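PDB 4FMV: glucuronoarabinoxylan endo-1,4-beta-xylanase from Clostridium papyrosolvens, which probably hydrolyses internal beta-1,4 linkages of xylan, this chain holding the glycoside hydrolase family 30 part of a longer protein, a (beta/alpha)8 barrel with an attached beta domain. Local coordinates for residues 89-92 against 93-96; 115-118 against 119-123; 145-148 against 149-152; 157-160 against 161-165. All blocks are in the same frame, centred on the assembly; numbering follows the deposited sequence.

Interaction 1 of 4, residues 89-92 against 93-96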
ATOM      1  N   ASN A  89      -8.752  14.509   9.494  1.00 10.50           N
ATOM      2  CA  ASN A  89      -9.213  15.874   9.727  1.00 11.04           C
ATOM      3  C   ASN A  89      -8.053  16.739  10.187  1.00 11.41           C
ATOM      4  O   ASN A  89      -7.108  16.239  10.802  1.00 10.16           O
ATOM      5  CB  ASN A  89     -10.294  15.939  10.822  1.00 13.28           C
ATOM      6  CG  ASN A  89     -11.543  15.121  10.496  1.00 14.25           C
ATOM      7  OD1 ASN A  89     -12.400  15.535   9.711  1.00 12.03           O
ATOM      8  ND2 ASN A  89     -11.669  13.980  11.146  1.00 13.98           N
ATOM      9  N   PRO A  90      -8.119  18.052   9.914  1.00  8.94           N
ATOM     10  CA  PRO A  90      -7.173  18.867  10.676  1.00 10.69           C
ATOM     11  C   PRO A  90      -7.724  19.065  12.093  1.00  9.86           C
ATOM     12  O   PRO A  90      -8.846  18.621  12.353  1.00  6.86           O
ATOM     13  CB  PRO A  90      -7.154  20.184   9.913  1.00 11.83           C
ATOM     14  CG  PRO A  90      -8.480  20.258   9.229  1.00 14.87           C
ATOM     15  CD  PRO A  90      -8.919  18.835   8.957  1.00 10.38           C
ATOM     16  N   PRO A  91      -6.981  19.774  12.969  1.00  8.59           N
ATOM     17  CA  PRO A  91      -7.550  20.185  14.254  1.00  8.27           C
ATOM     18  C   PRO A  91      -8.863  20.931  14.065  1.00  9.72           C
ATOM     19  O   PRO A  91      -9.036  21.642  13.073  1.00 11.79           O
ATOM     20  CB  PRO A  91      -6.494  21.148  14.803  1.00  5.95           C
ATOM     21  CG  PRO A  91      -5.227  20.658  14.233  1.00  6.12           C
ATOM     22  CD  PRO A  91      -5.602  20.261  12.816  1.00  6.61           C
ATOM     23  N   ALA A  92      -9.774  20.761  15.015  1.00  9.00           N
ATOM     24  CA  ALA A  92     -11.115  21.327  14.919  1.00  8.48           C
ATOM     25  C   ALA A  92     -11.094  22.825  14.626  1.00 11.30           C
ATOM     26  O   ALA A  92     -11.960  23.315  13.906  1.00 14.38           O
ATOM     27  CB  ALA A  92     -11.887  21.054  16.207  1.00  7.37           C
ATOM     28  N   SER A  93     -10.101  23.547  15.161  1.00  9.47           N
ATOM     29  CA  SER A  93     -10.062  25.008  15.016  1.00 11.04           C
ATOM     30  C   SER A  93      -9.778  25.465  13.585  1.00 12.70           C
ATOM     31  O   SER A  93      -9.950  26.639  13.270  1.00 13.83           O
ATOM     32  CB  SER A  93      -9.042  25.648  15.976  1.00 13.07           C
ATOM     33  OG  SER A  93      -7.697  25.259  15.676  1.00 13.58           O
ATOM     34  N   MET A  94      -9.299  24.552  12.735  1.00 14.77           N
ATOM     35  CA  MET A  94      -9.050  24.886  11.331  1.00 10.41           C
ATOM     36  C   MET A  94     -10.228  24.594  10.387  1.00 11.65           C
ATOM     37  O   MET A  94     -10.194  24.987   9.214  1.00 11.56           O
ATOM     38  CB  MET A  94      -7.848  24.104  10.813  1.00  8.38           C
ATOM     39  CG  MET A  94      -6.553  24.252  11.618  1.00 10.22           C
ATOM     40  SD  MET A  94      -5.194  23.634  10.592  1.00 12.66           S
ATOM     41  CE  MET A  94      -3.892  23.525  11.828  1.00  8.14           C
ATOM     42  N   GLN A  95     -11.222  23.866  10.887  1.00  9.87           N
ATOM     43  CA  GLN A  95     -12.422  23.492  10.132  1.00  9.28           C
ATOM     44  C   GLN A  95     -13.533  24.541  10.071  1.00 14.18           C
ATOM     45  O   GLN A  95     -13.638  25.410  10.929  1.00 14.27           O
ATOM     46  CB  GLN A  95     -13.000  22.189  10.666  1.00  5.82           C
ATOM     47  CG  GLN A  95     -12.115  20.981  10.463  1.00  5.34           C
ATOM     48  CD  GLN A  95     -12.722  19.760  11.101  1.00 12.70           C
ATOM     49  OE1 GLN A  95     -12.974  19.745  12.307  1.00 15.84           O
ATOM     50  NE2 GLN A  95     -12.983  18.734  10.301  1.00 12.40           N
ATOM     51  N   GLU A  96     -14.366  24.454   9.041  1.00 14.16           N
ATOM     52  CA  GLU A  96     -15.619  25.184   9.048  1.00 12.72           C
ATOM     53  C   GLU A  96     -16.670  24.334   8.389  1.00 13.83           C
ATOM     54  O   GLU A  96     -16.348  23.474   7.568  1.00 13.52           O
ATOM     55  CB  GLU A  96     -15.486  26.507   8.287  1.00 14.76           C
ATOM     56  CG  GLU A  96     -15.145  26.302   6.823  1.00 12.55           C
ATOM     57  CD  GLU A  96     -14.943  27.600   6.083  1.00 13.32           C
ATOM     58  OE1 GLU A  96     -14.704  27.541   4.864  1.00 13.06           O
ATOM     59  OE2 GLU A  96     -15.016  28.677   6.722  1.00 15.72           O
TER
HETATM   60  O   HOH W   1     -14.578  16.336  11.336  1.00 14.17           O
HETATM   61  O   HOH W   2     -11.265  18.012  13.602  1.00 12.86           O
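Two successive i+3 to i backbone hydrogen bonds curl Pro-91 to Gln-95 into a tight 3-10 turn: Met-94 N donates to Pro-91 O at 2.9 Å, and Gln-95 N to Ala-92 O at 3.2 Å. The chain leaves the turn directly as a strand.

The turn sends the side chains of Met-94 and Gln-95 back onto the two prolines, and each takes a different part. Met-94 runs out straight beyond CG and lies alongside Pro-91, pointing the same way, with CE 3.8 Å from Pro-91 CD; its SD rests against Pro-90 CB at 4.0 Å. Gln-95 instead leans its CG on Pro-90 CG (3.9 Å) and carries its amide on towards Asn-89. The two amide planes are turned 62° from each other, and shared partners link them. One water donates to Asn-89 OD1 (2.8 Å) and accepts from Gln-95 NE2 (3.1 Å), while Thr-151 OG1 is hydrogen-bonded to the same two atoms. A second water donates both to Pro-90 O and to Gln-95 OE1, the latter at 2.8 Å, so both ends of the Gln-95 amide are engaged and its rotation is probably fixed.

Asn-89 ND2 reaches Glu-52, and Ser-93 OG bonds to Asp-56. The turn thus joins the loop after strand 82-86 to strand 95-100, with its prolines and Met-94 seated on helix 114-130 and Leu-109 of strand 103-109 against Pro-90 and Met-94.

Interaction 2 of 4, residues 115-118 against 119-123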
ATOM      1  N   THR A 115      -2.347  27.645   5.318  1.00 11.20           N
ATOM      2  CA  THR A 115      -0.965  27.879   5.780  1.00 11.43           C
ATOM      3  C   THR A 115      -0.733  27.188   7.131  1.00 13.06           C
ATOM      4  O   THR A 115       0.231  26.443   7.301  1.00 13.06           O
ATOM      5  CB  THR A 115      -0.670  29.386   5.885  1.00 13.96           C
ATOM      6  OG1 THR A 115      -0.704  29.950   4.567  1.00 14.29           O
ATOM      7  CG2 THR A 115       0.696  29.641   6.504  1.00 16.39           C
ATOM      8  N   GLU A 116      -1.646  27.411   8.072  1.00 12.09           N
ATOM      9  CA  GLU A 116      -1.561  26.760   9.370  1.00 12.44           C
ATOM     10  C   GLU A 116      -1.560  25.235   9.216  1.00 10.40           C
ATOM     11  O   GLU A 116      -0.828  24.516   9.920  1.00 10.13           O
ATOM     12  CB  GLU A 116      -2.694  27.226  10.301  1.00 13.19           C
ATOM     13  CG  GLU A 116      -2.380  26.945  11.792  1.00 17.77           C
ATOM     14  CD  GLU A 116      -3.495  27.371  12.739  1.00 20.37           C
ATOM     15  OE1 GLU A 116      -3.993  26.517  13.501  1.00 23.25           O
ATOM     16  OE2 GLU A 116      -3.865  28.560  12.734  1.00 21.52           O
ATOM     17  N   TYR A 117      -2.359  24.735   8.283  1.00  9.97           N
ATOM     18  CA  TYR A 117      -2.456  23.290   8.087  1.00  9.56           C
ATOM     19  C   TYR A 117      -1.132  22.696   7.598  1.00 10.80           C
ATOM     20  O   TYR A 117      -0.733  21.611   8.038  1.00  9.60           O
ATOM     21  CB  TYR A 117      -3.604  22.930   7.139  1.00  8.31           C
ATOM     22  CG  TYR A 117      -3.841  21.434   6.990  1.00 10.22           C
ATOM     23  CD1 TYR A 117      -4.097  20.630   8.099  1.00  7.64           C
ATOM     24  CD2 TYR A 117      -3.832  20.827   5.736  1.00 10.95           C
ATOM     25  CE1 TYR A 117      -4.328  19.277   7.962  1.00 10.13           C
ATOM     26  CE2 TYR A 117      -4.056  19.468   5.595  1.00  9.64           C
ATOM     27  CZ  TYR A 117      -4.300  18.702   6.710  1.00 11.70           C
ATOM     28  OH  TYR A 117      -4.527  17.348   6.573  1.00 12.88           O
ATOM     29  N   ALA A 118      -0.443  23.408   6.710  1.00 10.23           N
ATOM     30  CA  ALA A 118       0.882  22.985   6.272  1.00 12.15           C
ATOM     31  C   ALA A 118       1.871  23.001   7.437  1.00 12.40           C
ATOM     32  O   ALA A 118       2.734  22.143   7.514  1.00 14.24           O
ATOM     33  CB  ALA A 118       1.387  23.869   5.133  1.00 13.11           C
ATOM     34  N   GLN A 119       1.755  23.980   8.330  1.00 11.54           N
ATOM     35  CA  GLN A 119       2.605  24.020   9.542  1.00 14.99           C
ATOM     36  C   GLN A 119       2.307  22.858  10.479  1.00 13.46           C
ATOM     37  O   GLN A 119       3.197  22.287  11.106  1.00 15.35           O
ATOM     38  CB  GLN A 119       2.409  25.332  10.305  1.00 15.32           C
ATOM     39  CG  GLN A 119       2.900  26.520   9.531  1.00 18.73           C
ATOM     40  CD  GLN A 119       2.554  27.827  10.192  1.00 24.89           C
ATOM     41  OE1 GLN A 119       1.624  27.911  10.993  1.00 25.27           O
ATOM     42  NE2 GLN A 119       3.306  28.867   9.855  1.00 29.12           N
ATOM     43  N   TYR A 120       1.029  22.532  10.584  1.00 11.97           N
ATOM     44  CA  TYR A 120       0.583  21.373  11.346  1.00  9.60           C
ATOM     45  C   TYR A 120       1.200  20.098  10.791  1.00  8.42           C
ATOM     46  O   TYR A 120       1.805  19.306  11.523  1.00  5.94           O
ATOM     47  CB  TYR A 120      -0.933  21.314  11.268  1.00  6.94           C
ATOM     48  CG  TYR A 120      -1.610  20.084  11.837  1.00  9.42           C
ATOM     49  CD1 TYR A 120      -1.713  19.892  13.210  1.00 10.84           C
ATOM     50  CD2 TYR A 120      -2.207  19.147  10.997  1.00 10.80           C
ATOM     51  CE1 TYR A 120      -2.373  18.784  13.730  1.00 12.22           C
ATOM     52  CE2 TYR A 120      -2.865  18.032  11.511  1.00  9.49           C
ATOM     53  CZ  TYR A 120      -2.947  17.861  12.870  1.00 10.01           C
ATOM     54  OH  TYR A 120      -3.613  16.775  13.390  1.00  8.60           O
ATOM     55  N   LEU A 121       1.043  19.881   9.488  1.00  7.50           N
ATOM     56  CA  LEU A 121       1.672  18.729   8.855  1.00  8.49           C
ATOM     57  C   LEU A 121       3.187  18.736   9.095  1.00 12.36           C
ATOM     58  O   LEU A 121       3.789  17.693   9.383  1.00 13.55           O
ATOM     59  CB  LEU A 121       1.356  18.702   7.351  1.00 11.33           C
ATOM     60  CG  LEU A 121      -0.121  18.422   7.038  1.00  8.86           C
ATOM     61  CD1 LEU A 121      -0.326  18.291   5.541  1.00  8.72           C
ATOM     62  CD2 LEU A 121      -0.578  17.143   7.759  1.00  9.55           C
ATOM     63  N   ASN A 122       3.812  19.902   8.962  1.00 11.53           N
ATOM     64  CA  ASN A 122       5.245  19.993   9.228  1.00 12.65           C
ATOM     65  C   ASN A 122       5.582  19.652  10.678  1.00 11.49           C
ATOM     66  O   ASN A 122       6.647  19.140  10.966  1.00  8.15           O
ATOM     67  CB  ASN A 122       5.782  21.384   8.879  1.00 15.29           C
ATOM     68  CG  ASN A 122       6.268  21.475   7.453  1.00 13.31           C
ATOM     69  OD1 ASN A 122       6.625  20.465   6.848  1.00 14.87           O
ATOM     70  ND2 ASN A 122       6.294  22.686   6.908  1.00 10.12           N
ATOM     71  N   ALA A 123       4.676  19.944  11.600  1.00 12.80           N
ATOM     72  CA  ALA A 123       4.976  19.676  13.003  1.00 13.32           C
ATOM     73  C   ALA A 123       4.966  18.168  13.294  1.00 10.38           C
ATOM     74  O   ALA A 123       5.713  17.676  14.150  1.00 11.03           O
ATOM     75  CB  ALA A 123       4.004  20.447  13.933  1.00  6.20           C
TER
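Tyr-117 and Tyr-120 stand one helical turn apart and meet rim to rim, neither ring over the face of the other. The planes are only 22° apart with centroids 5.9 Å from each other, and the nearest ring carbons are Tyr-117 CE1 and Tyr-120 CD2, 3.7 Å apart. The i, i+3 spacing puts them on one side of the helix, and the shared torsion, CG opposite the backbone N (chi1 -175° for Tyr-117), carries both rings out in a similar way.

Leu-121 deals with Tyr-117 quite differently. Its CG sits over a face of the Tyr-117 ring, 4.3 Å from the centroid and 13° off the normal, a CH-pi contact, and its CD1 extends to Tyr-117 CE2 at 3.9 Å. One ring is therefore met by a second ring at its rim and by a branched aliphatic group on a face. On another side of the helix the Gln-119 side chain crosses that of Glu-116 nearly at a right angle, a loose approach of OE1 to Glu-116 CG at 4.2 Å.

Beneath all this run regular i to i+4 bonds, such as Leu-121 N to Tyr-117 O at 2.9 Å. Tyr-117 OH bonds to Val-140 O, Tyr-120 meets Trp-58 edge to face, and Glu-116 forms salt bridges with Lys-59 and Lys-113. Helix 114-130 thus touches the loops after strands 45-49, 82-86 and 137-139, and Phe-161 of helix 155-164 packs on Tyr-117 and Ala-118.

Interaction 3 of 4, residues 145-148 against 149-152; sequences DYAQ and DWTW
Ala-147 is wedged between two tryptophans, and here the contact is tight. Its CB lies over the face of Trp-152, 3.5 Å from the centroid of the five-membered ring and 20° off the normal, while its CA sits over the five-membered ring of Trp-150 at 4.0 Å. The indoles lie on roughly opposite sides of the alanine. Trp-152 covers more than the methyl group: the backbone N of Gln-148 comes within 3.4 Å of Trp-152 CZ2. Trp-150 is turned back under the loop by a first torsion of 49°, which sets CG between its own backbone N and carbonyl carbon.

A type I turn from Ala-147 to Trp-150 makes this folding back possible, closed by Trp-150 N to Ala-147 O at 2.8 Å.

The solvent side is looser and runs through water. One molecule accepts from Asp-149 N (2.8 Å) and donates to Tyr-146 O, lying over a face of Trp-150. Another donates to Asp-149 OD2 at 2.7 Å and only weakly to Gln-148 OE1, so the two side chains at the tip of the turn share a water, held firmly by one and weakly by the other.

Lys-100 makes a cation-pi contact with Trp-152, and Trp-150 NE1 bonds to Glu-143 O. With one direct hydrogen bond across the turn, CH-pi packing on Ala-147 probably supplies much of the cohesion, while Gln-148 and Asp-149 at the turn are hydrated.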
ATOM      1  N   ASP A 145     -12.699  12.898  -1.077  1.00 11.88           N
ATOM      2  CA  ASP A 145     -13.930  12.701  -1.873  1.00  8.22           C
ATOM      3  C   ASP A 145     -14.936  11.675  -1.319  1.00 12.44           C
ATOM      4  O   ASP A 145     -15.909  11.374  -2.000  1.00 10.25           O
ATOM      5  CB  ASP A 145     -13.594  12.378  -3.332  1.00  5.63           C
ATOM      6  CG  ASP A 145     -12.706  11.149  -3.463  1.00 11.68           C
ATOM      7  OD1 ASP A 145     -12.296  10.603  -2.412  1.00 10.48           O
ATOM      8  OD2 ASP A 145     -12.430  10.729  -4.608  1.00  8.28           O
ATOM      9  N   TYR A 146     -14.685  11.034  -0.174  1.00 13.45           N
ATOM     10  CA  TYR A 146     -15.834  10.487   0.510  1.00 11.15           C
ATOM     11  C   TYR A 146     -15.685  10.925   1.950  1.00 10.99           C
ATOM     12  O   TYR A 146     -15.436  10.112   2.827  1.00 11.61           O
ATOM     13  CB  TYR A 146     -15.540   8.978   0.427  1.00 11.78           C
ATOM     14  CG  TYR A 146     -16.658   8.010   0.674  1.00 18.00           C
ATOM     15  CD1 TYR A 146     -17.591   7.744  -0.312  1.00 19.55           C
ATOM     16  CD2 TYR A 146     -16.752   7.324   1.881  1.00 23.01           C
ATOM     17  CE1 TYR A 146     -18.606   6.845  -0.103  1.00 25.16           C
ATOM     18  CE2 TYR A 146     -17.780   6.425   2.109  1.00 24.91           C
ATOM     19  CZ  TYR A 146     -18.700   6.187   1.109  1.00 29.16           C
ATOM     20  OH  TYR A 146     -19.732   5.287   1.306  1.00 35.36           O
ATOM     21  N   ALA A 147     -16.149  12.135   2.204  1.00 13.00           N
ATOM     22  CA  ALA A 147     -15.889  12.853   3.463  1.00 11.44           C
ATOM     23  C   ALA A 147     -17.013  13.069   4.441  1.00 11.47           C
ATOM     24  O   ALA A 147     -16.883  13.926   5.305  1.00 12.05           O
ATOM     25  CB  ALA A 147     -15.006  14.091   3.296  1.00 10.18           C
ATOM     26  N   GLN A 148     -18.175  12.477   4.191  1.00  9.03           N
ATOM     27  CA  GLN A 148     -19.348  12.829   4.983  1.00  9.31           C
ATOM     28  C   GLN A 148     -19.033  12.796   6.489  1.00 12.93           C
ATOM     29  O   GLN A 148     -19.601  13.559   7.271  1.00 14.02           O
ATOM     30  CB  GLN A 148     -20.515  11.901   4.661  1.00 14.63           C
ATOM     31  CG  GLN A 148     -21.823  12.339   5.337  1.00 21.62           C
ATOM     32  CD  GLN A 148     -22.929  11.306   5.202  1.00 28.84           C
ATOM     33  OE1 GLN A 148     -23.474  10.810   6.205  1.00 31.40           O
ATOM     34  NE2 GLN A 148     -23.264  10.969   3.960  1.00 28.65           N
ATOM     35  N   ASP A 149     -18.179  11.871   6.893  1.00 13.17           N
ATOM     36  CA  ASP A 149     -17.787  11.722   8.311  1.00 13.95           C
ATOM     37  C   ASP A 149     -16.442  12.343   8.739  1.00 12.07           C
ATOM     38  O   ASP A 149     -15.917  12.044   9.821  1.00 10.34           O
ATOM     39  CB  ASP A 149     -17.984  10.288   8.791  1.00 12.83           C
ATOM     40  CG  ASP A 149     -19.448   9.925   8.874  1.00 17.90           C
ATOM     41  OD1 ASP A 149     -20.228  10.679   9.503  1.00 22.86           O
ATOM     42  OD2 ASP A 149     -19.831   8.907   8.279  1.00 20.84           O
ATOM     43  N   TRP A 150     -15.840  13.080   7.818  1.00  7.60           N
ATOM     44  CA  TRP A 150     -14.526  13.722   8.007  1.00 13.10           C
ATOM     45  C   TRP A 150     -14.475  15.018   7.197  1.00 15.42           C
ATOM     46  O   TRP A 150     -15.493  15.697   7.135  1.00 15.78           O
ATOM     47  CB  TRP A 150     -13.305  12.799   7.890  1.00 11.61           C
ATOM     48  CG  TRP A 150     -13.222  11.891   6.699  1.00 10.75           C
ATOM     49  CD1 TRP A 150     -12.767  12.208   5.446  1.00  7.11           C
ATOM     50  CD2 TRP A 150     -13.529  10.486   6.675  1.00 12.89           C
ATOM     51  NE1 TRP A 150     -12.809  11.099   4.634  1.00  7.74           N
ATOM     52  CE2 TRP A 150     -13.272  10.028   5.361  1.00 10.36           C
ATOM     53  CE3 TRP A 150     -14.018   9.578   7.628  1.00  8.96           C
ATOM     54  CZ2 TRP A 150     -13.473   8.699   4.982  1.00 10.97           C
ATOM     55  CZ3 TRP A 150     -14.227   8.264   7.257  1.00  8.93           C
ATOM     56  CH2 TRP A 150     -13.953   7.829   5.945  1.00 11.91           C
ATOM     57  N   THR A 151     -13.279  15.494   6.854  1.00 11.24           N
ATOM     58  CA  THR A 151     -13.091  16.738   6.088  1.00  7.83           C
ATOM     59  C   THR A 151     -13.089  16.591   4.538  1.00 10.77           C
ATOM     60  O   THR A 151     -12.261  15.865   3.979  1.00 10.65           O
ATOM     61  CB  THR A 151     -11.787  17.408   6.599  1.00 10.60           C
ATOM     62  OG1 THR A 151     -11.926  17.646   8.012  1.00  8.84           O
ATOM     63  CG2 THR A 151     -11.496  18.723   5.894  1.00 16.06           C
ATOM     64  N   TRP A 152     -14.018  17.275   3.860  1.00  8.88           N
ATOM     65  CA  TRP A 152     -14.112  17.296   2.377  1.00  8.52           C
ATOM     66  C   TRP A 152     -13.112  18.247   1.709  1.00  6.83           C
ATOM     67  O   TRP A 152     -12.876  19.354   2.207  1.00  7.56           O
ATOM     68  CB  TRP A 152     -15.492  17.807   1.932  1.00  8.11           C
ATOM     69  CG  TRP A 152     -16.672  16.916   2.175  1.00  9.67           C
ATOM     70  CD1 TRP A 152     -17.591  17.018   3.202  1.00  9.91           C
ATOM     71  CD2 TRP A 152     -17.104  15.821   1.362  1.00 11.41           C
ATOM     72  NE1 TRP A 152     -18.547  16.039   3.081  1.00 10.70           N
ATOM     73  CE2 TRP A 152     -18.276  15.292   1.958  1.00 12.40           C
ATOM     74  CE3 TRP A 152     -16.619  15.233   0.178  1.00  9.21           C
ATOM     75  CZ2 TRP A 152     -18.963  14.200   1.423  1.00 13.07           C
ATOM     76  CZ3 TRP A 152     -17.304  14.141  -0.349  1.00 10.96           C
ATOM     77  CH2 TRP A 152     -18.465  13.638   0.270  1.00 13.96           C
TER
HETATM   78  O   HOH W   3     -16.750   9.860   5.476  1.00 11.09           O
HETATM   79  O   HOH W   4     -22.357   8.076   7.949  1.00 19.68           O

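Interaction 4 of 4, residues 157-160 against 161-165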
ATOM      1  N   GLU A 157      -9.978  22.393  -4.471  1.00 11.57           N
ATOM      2  CA  GLU A 157      -9.384  22.706  -3.172  1.00 10.53           C
ATOM      3  C   GLU A 157      -8.044  22.002  -2.982  1.00  9.49           C
ATOM      4  O   GLU A 157      -7.069  22.622  -2.559  1.00 10.70           O
ATOM      5  CB  GLU A 157     -10.353  22.350  -2.044  1.00  7.72           C
ATOM      6  CG  GLU A 157     -11.317  23.500  -1.781  1.00 11.12           C
ATOM      7  CD  GLU A 157     -12.621  23.066  -1.163  1.00 10.51           C
ATOM      8  OE1 GLU A 157     -12.790  21.846  -0.916  1.00  8.75           O
ATOM      9  OE2 GLU A 157     -13.487  23.945  -0.954  1.00 11.60           O
ATOM     10  N   MET A 158      -8.021  20.702  -3.268  1.00 10.17           N
ATOM     11  CA  MET A 158      -6.793  19.905  -3.227  1.00  9.94           C
ATOM     12  C   MET A 158      -5.721  20.500  -4.146  1.00 12.04           C
ATOM     13  O   MET A 158      -4.555  20.600  -3.753  1.00 11.65           O
ATOM     14  CB  MET A 158      -7.087  18.464  -3.638  1.00 10.50           C
ATOM     15  CG  MET A 158      -5.839  17.569  -3.762  1.00 12.62           C
ATOM     16  SD  MET A 158      -5.009  17.226  -2.201  1.00 12.34           S
ATOM     17  CE  MET A 158      -6.357  16.593  -1.206  1.00 10.67           C
ATOM     18  N   LEU A 159      -6.115  20.895  -5.361  1.00  9.89           N
ATOM     19  CA  LEU A 159      -5.195  21.567  -6.290  1.00 11.30           C
ATOM     20  C   LEU A 159      -4.601  22.836  -5.670  1.00  8.73           C
ATOM     21  O   LEU A 159      -3.386  23.046  -5.715  1.00  8.49           O
ATOM     22  CB  LEU A 159      -5.876  21.907  -7.638  1.00 10.34           C
ATOM     23  CG  LEU A 159      -5.025  22.707  -8.647  1.00 10.60           C
ATOM     24  CD1 LEU A 159      -3.718  22.000  -8.981  1.00 10.96           C
ATOM     25  CD2 LEU A 159      -5.791  23.054  -9.925  1.00 10.45           C
ATOM     26  N   ASN A 160      -5.453  23.673  -5.080  1.00  8.76           N
ATOM     27  CA  ASN A 160      -4.985  24.937  -4.509  1.00 11.81           C
ATOM     28  C   ASN A 160      -3.893  24.706  -3.444  1.00 12.82           C
ATOM     29  O   ASN A 160      -2.865  25.389  -3.423  1.00 11.15           O
ATOM     30  CB  ASN A 160      -6.147  25.714  -3.894  1.00 10.46           C
ATOM     31  CG  ASN A 160      -7.111  26.239  -4.928  1.00 11.30           C
ATOM     32  OD1 ASN A 160      -6.770  26.361  -6.107  1.00 10.12           O
ATOM     33  ND2 ASN A 160      -8.327  26.573  -4.490  1.00 10.37           N
ATOM     34  N   PHE A 161      -4.122  23.726  -2.573  1.00 10.89           N
ATOM     35  CA  PHE A 161      -3.164  23.407  -1.523  1.00  8.40           C
ATOM     36  C   PHE A 161      -1.866  22.857  -2.120  1.00 11.62           C
ATOM     37  O   PHE A 161      -0.743  23.247  -1.726  1.00 13.27           O
ATOM     38  CB  PHE A 161      -3.762  22.389  -0.547  1.00  7.66           C
ATOM     39  CG  PHE A 161      -2.894  22.139   0.649  1.00  8.43           C
ATOM     40  CD1 PHE A 161      -3.010  22.925   1.774  1.00 10.05           C
ATOM     41  CD2 PHE A 161      -1.938  21.146   0.627  1.00  9.68           C
ATOM     42  CE1 PHE A 161      -2.191  22.710   2.869  1.00  8.87           C
ATOM     43  CE2 PHE A 161      -1.134  20.928   1.705  1.00 10.48           C
ATOM     44  CZ  PHE A 161      -1.259  21.719   2.826  1.00 10.84           C
ATOM     45  N   MET A 162      -2.019  21.928  -3.052  1.00  8.22           N
ATOM     46  CA  MET A 162      -0.873  21.368  -3.769  1.00 11.23           C
ATOM     47  C   MET A 162      -0.024  22.422  -4.495  1.00 13.41           C
ATOM     48  O   MET A 162       1.204  22.312  -4.497  1.00 13.49           O
ATOM     49  CB  MET A 162      -1.306  20.261  -4.735  1.00 11.20           C
ATOM     50  CG  MET A 162      -1.780  18.957  -4.053  1.00 10.10           C
ATOM     51  SD  MET A 162      -0.579  18.160  -2.940  1.00 11.60           S
ATOM     52  CE  MET A 162       0.668  17.588  -4.113  1.00 15.43           C
ATOM     53  N   LYS A 163      -0.640  23.434  -5.118  1.00 13.63           N
ATOM     54  CA  LYS A 163       0.175  24.512  -5.718  1.00 12.77           C
ATOM     55  C   LYS A 163       0.791  25.466  -4.692  1.00 15.79           C
ATOM     56  O   LYS A 163       1.990  25.729  -4.718  1.00 17.25           O
ATOM     57  CB  LYS A 163      -0.610  25.349  -6.754  1.00 12.55           C
ATOM     58  CG  LYS A 163      -0.991  24.599  -8.014  1.00 13.76           C
ATOM     59  CD  LYS A 163      -1.731  25.507  -9.006  1.00 14.80           C
ATOM     60  CE  LYS A 163      -0.768  26.456  -9.728  1.00 10.42           C
ATOM     61  NZ  LYS A 163      -1.273  26.837 -11.112  1.00  9.20           N
ATOM     62  N   ASN A 164      -0.048  26.011  -3.816  1.00 13.39           N
ATOM     63  CA  ASN A 164       0.365  27.116  -2.949  1.00 15.07           C
ATOM     64  C   ASN A 164       0.938  26.799  -1.590  1.00 13.72           C
ATOM     65  O   ASN A 164       1.592  27.633  -0.989  1.00 12.18           O
ATOM     66  CB  ASN A 164      -0.800  28.082  -2.812  1.00 16.20           C
ATOM     67  CG  ASN A 164      -1.269  28.554  -4.157  1.00 19.23           C
ATOM     68  OD1 ASN A 164      -0.446  28.758  -5.049  1.00 21.64           O
ATOM     69  ND2 ASN A 164      -2.576  28.690  -4.337  1.00 18.25           N
ATOM     70  N   ASN A 165       0.732  25.574  -1.140  1.00 11.31           N
ATOM     71  CA  ASN A 165       1.034  25.165   0.233  1.00 12.81           C
ATOM     72  C   ASN A 165       2.030  24.011   0.327  1.00 14.31           C
ATOM     73  O   ASN A 165       2.954  24.035   1.146  1.00 16.19           O
ATOM     74  CB  ASN A 165      -0.226  24.986   1.101  1.00 13.73           C
ATOM     75  CG  ASN A 165      -1.071  26.242   1.143  1.00 15.12           C
ATOM     76  OD1 ASN A 165      -2.113  26.304   0.498  1.00 15.86           O
ATOM     77  ND2 ASN A 165      -0.609  27.275   1.883  1.00 13.37           N
TER
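Lys-163 N donates to Leu-159 O at 2.8 Å, one of four i to i+4 bonds that make this the last part of alpha helix 155-164 of the (beta/alpha)8 barrel. Asn-164 N to Asn-160 O, 2.9 Å, is the next rung, and Asn-165 N still bonds to Phe-161 O although Asn-165 has already left helical geometry.

Two charged side chains find partners beyond these residues. Lys-163 NZ forms a salt bridge with Asp-192, while the carboxylate of Glu-157 is held by Tyr-111 OH and Thr-154 N.

Beyond these the packing is largely apolar and comes in two side-by-side pairs. Leu-159 and Lys-163 point the same way, CD1 of the leucine 3.9 Å from CG of the lysine, whose chain kinks further out at chi3. Met-158 and Met-162 do likewise, both bent at chi2 and chi3, with Met-158 SD 4.1 Å from Met-162 CG. Helix 183-190 covers the methionines, and Ala-195 touches Leu-159, Met-162 and Lys-163.

One turn on from Phe-161, at the helix end, Asn-165 CB lies 3.4 Å above the plane of the Phe-161 ring, towards its rim.

Along the chain the four contacts come in series, none enclosing or crossing another. Interaction 1 closes the turn between the loop after strand 82-86 and strand 95-100; interaction 2 is a stretch of helix 114-130; interaction 3 closes the turn before strand 151-152; interaction 4 ends helix 155-164. In space several of them touch. Interactions 1 and 2 meet through Pro-91 CG and Tyr-120 CE1, 3.5 Å apart, and Thr-151 ties interaction 3 to interaction 1 within the small sheet of strands 95-100, 103-109 and 151-152. Tyr-117 and Phe-161 bring the helices of interactions 2 and 4 together; interactions 1 and 4, and 2 and 3, do not touch.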